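PDB 7D9E: gamma-glutamyltransferase 1 Threonine peptidase. MEROPS family T03 from Pseudomonas nitroreducens, which transfers gamma-glutamyl groups from glutathione and related peptides to amino acids, and also hydrolyses glutathione to glutamate and cysteinylglycine. Local coordinates for residues G94-T99 / H125-P130. Numbering follows the deposited sequence.
Sequences GSRIFT and HHQLLP. With DON (6-diazenyl-5-oxo-L-norleucine), chain D.
His125 and Gln127 meet Ser95, Arg96 and Thr99 in a buried, largely polar contact that joins the start of helix 97-109 to the short strand 125-126 and the loop after it, just behind the pocket holding the inhibitor DON. The imidazole of His125 lies at its centre. With CG anti to the backbone N (chi1 177°), the ring projects from the strand toward the helix start. One edge meets the hydroxyl of Thr99, where OG1 and ND1 of His125 share a 2.8 Å hydrogen bond in which either could be the donor. At its other nitrogen, His125 NE2 donates to Gln127 OE1 at 2.8 Å, almost within the ring plane, and the two bonds together fix the ring's rotation. The bent chain of Arg96 covers one face: its CG sits 3.8 Å from the ring centroid in a CH-pi contact, and its guanidinium runs nearly parallel to the imidazole, the planes 12° apart. Gln127 OE1 also receives Ser95 OG at 2.7 Å, in the carbonyl plane, so two donors grip this buried oxygen. Ser95 OG in turn accepts from Arg96 NH1 at 3.0 Å, extending the series of polar bonds to the guanidinium, while Arg96 NE hydrogen-bonds Gln160 OE1. Replacing the imidazole of His125 with an alanine methyl is likely to leave Thr99 OG1 without this partner, take one donor from Gln127 OE1 and open a gap beneath the Arg96 chain. The same short turn reaches the active site, since Gly94 and Ile97 line the DON pocket and Ser95 lies close to Ser73, which binds the ligand through its backbone N. Behind the contact, His125 pairs through its backbone with Tyr135 of strand 133-136, the middle strand of a small mixed sheet, and Phe311 of the partner chain packs against Phe98 and Gln127, beside helix 97-109.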
loop_
_atom_site.group_PDB
_atom_site.type_symbol
_atom_site.label_atom_id
_atom_site.label_comp_id
_atom_site.label_asym_id
_atom_site.label_seq_id
_atom_site.Cartn_x
_atom_site.Cartn_y
_atom_site.Cartn_z
ATOM N N GLY B 94 5.731 2.050 1.490
ATOM C CA GLY B 94 6.175 1.155 2.551
ATOM C C GLY B 94 5.803 1.680 3.920
ATOM O O GLY B 94 4.649 2.034 4.185
ATOM N N SER B 95 6.799 1.751 4.826
ATOM C CA SER B 95 6.475 2.152 6.184
ATOM C C SER B 95 6.096 3.628 6.296
ATOM O O SER B 95 5.693 4.061 7.386
ATOM C CB SER B 95 7.648 1.870 7.122
ATOM O OG SER B 95 8.804 2.589 6.713
ATOM N N ARG B 96 6.170 4.406 5.209
ATOM C CA ARG B 96 5.732 5.790 5.218
ATOM C C ARG B 96 4.258 5.949 4.855
ATOM O O ARG B 96 3.749 7.060 4.848
ATOM C CB ARG B 96 6.515 6.615 4.198
ATOM C CG ARG B 96 8.039 6.788 4.405
ATOM C CD ARG B 96 8.836 5.565 4.726
ATOM N NE ARG B 96 10.259 5.904 4.610
ATOM C CZ ARG B 96 11.272 5.103 4.873
ATOM N NH1 ARG B 96 11.086 3.864 5.329
ATOM N NH2 ARG B 96 12.504 5.566 4.714
ATOM N N ILE B 97 3.563 4.871 4.532
ATOM C CA ILE B 97 2.224 5.009 3.963
ATOM C C ILE B 97 1.280 5.680 4.943
ATOM O O ILE B 97 0.559 6.612 4.581
ATOM C CB ILE B 97 1.686 3.636 3.520
ATOM C CG1 ILE B 97 2.384 3.167 2.248
ATOM C CG2 ILE B 97 0.144 3.715 3.337
ATOM C CD1 ILE B 97 2.079 1.746 1.856
ATOM N N PHE B 98 1.201 5.154 6.171
ATOM C CA PHE B 98 0.204 5.688 7.093
ATOM C C PHE B 98 0.641 7.026 7.666
ATOM O O PHE B 98 -0.218 7.850 7.998
ATOM C CB PHE B 98 -0.203 4.658 8.137
ATOM C CG PHE B 98 0.924 4.016 8.875
ATOM C CD1 PHE B 98 1.546 4.679 9.914
ATOM C CD2 PHE B 98 1.319 2.721 8.554
ATOM C CE1 PHE B 98 2.582 4.079 10.612
ATOM C CE2 PHE B 98 2.342 2.095 9.266
ATOM C CZ PHE B 98 2.968 2.787 10.297
ATOM N N THR B 99 1.951 7.292 7.774
ATOM C CA THR B 99 2.335 8.643 8.174
ATOM C C THR B 99 2.038 9.650 7.070
ATOM O O THR B 99 1.697 10.810 7.372
ATOM C CB THR B 99 3.797 8.737 8.623
ATOM O OG1 THR B 99 4.662 8.419 7.546
ATOM C CG2 THR B 99 4.061 7.840 9.851
ATOM N N HIS B 125 9.013 11.865 7.495
ATOM C CA HIS B 125 8.705 10.614 8.172
ATOM C C HIS B 125 9.727 10.302 9.256
ATOM O O HIS B 125 10.934 10.450 9.048
ATOM C CB HIS B 125 8.713 9.490 7.132
ATOM C CG HIS B 125 8.487 8.128 7.694
ATOM N ND1 HIS B 125 7.253 7.705 8.147
ATOM C CD2 HIS B 125 9.342 7.097 7.893
ATOM C CE1 HIS B 125 7.357 6.456 8.579
ATOM N NE2 HIS B 125 8.614 6.068 8.443
ATOM N N HIS B 126 9.229 9.839 10.402
ATOM C CA HIS B 126 10.045 9.305 11.472
ATOM C C HIS B 126 9.414 8.000 11.938
ATOM O O HIS B 126 8.195 7.847 11.899
ATOM C CB HIS B 126 10.117 10.298 12.644
ATOM C CG HIS B 126 10.881 9.782 13.816
ATOM N ND1 HIS B 126 12.232 9.503 13.752
ATOM C CD2 HIS B 126 10.491 9.486 15.075
ATOM C CE1 HIS B 126 12.634 9.042 14.926
ATOM N NE2 HIS B 126 11.597 9.027 15.747
ATOM N N GLN B 127 10.256 7.039 12.373
ATOM C CA GLN B 127 9.730 5.720 12.729
ATOM C C GLN B 127 10.499 5.064 13.869
ATOM O O GLN B 127 10.604 3.831 13.919
ATOM C CB GLN B 127 9.673 4.825 11.490
ATOM C CG GLN B 127 11.014 4.674 10.780
ATOM C CD GLN B 127 10.950 3.681 9.637
ATOM O OE1 GLN B 127 9.983 3.662 8.866
ATOM N NE2 GLN B 127 11.977 2.853 9.521
ATOM N N LEU B 128 10.974 5.870 14.825
ATOM C CA LEU B 128 11.618 5.412 16.059
ATOM C C LEU B 128 13.012 4.857 15.799
ATOM O O LEU B 128 13.988 5.286 16.431
ATOM C CB LEU B 128 10.757 4.407 16.836
ATOM C CG LEU B 128 11.316 3.978 18.188
ATOM C CD1 LEU B 128 11.458 5.187 19.109
ATOM C CD2 LEU B 128 10.419 2.932 18.837
ATOM N N LEU B 129 13.112 3.889 14.886
ATOM C CA LEU B 129 14.385 3.344 14.439
ATOM C C LEU B 129 14.420 3.434 12.920
ATOM O O LEU B 129 13.486 2.952 12.248
ATOM C CB LEU B 129 14.551 1.887 14.858
ATOM C CG LEU B 129 14.527 1.628 16.359
ATOM C CD1 LEU B 129 14.562 0.129 16.585
ATOM C CD2 LEU B 129 15.693 2.319 17.035
ATOM N N PRO B 130 15.486 3.988 12.326
ATOM C CA PRO B 130 16.720 4.464 12.962
ATOM C C PRO B 130 16.532 5.637 13.926
ATOM O O PRO B 130 15.672 6.504 13.707
ATOM C CB PRO B 130 17.575 4.916 11.761
ATOM C CG PRO B 130 17.073 4.087 10.619
ATOM C CD PRO B 130 15.581 4.009 10.852
HETATM O O DON D . 2.834 -4.039 2.416
HETATM C C DON D . 3.741 -3.095 2.727
HETATM O OXT DON D . 3.551 -2.385 3.709
HETATM C CA DON D . 4.834 -2.996 1.680
HETATM N N DON D . 5.180 -4.296 1.148
HETATM C CB DON D . 4.270 -1.934 0.711
HETATM C C1E DON D . 5.107 -1.796 -0.524
HETATM C C1D DON D . 4.640 -0.566 -1.258
HETATM O O1J DON D . 3.686 0.121 -0.859
#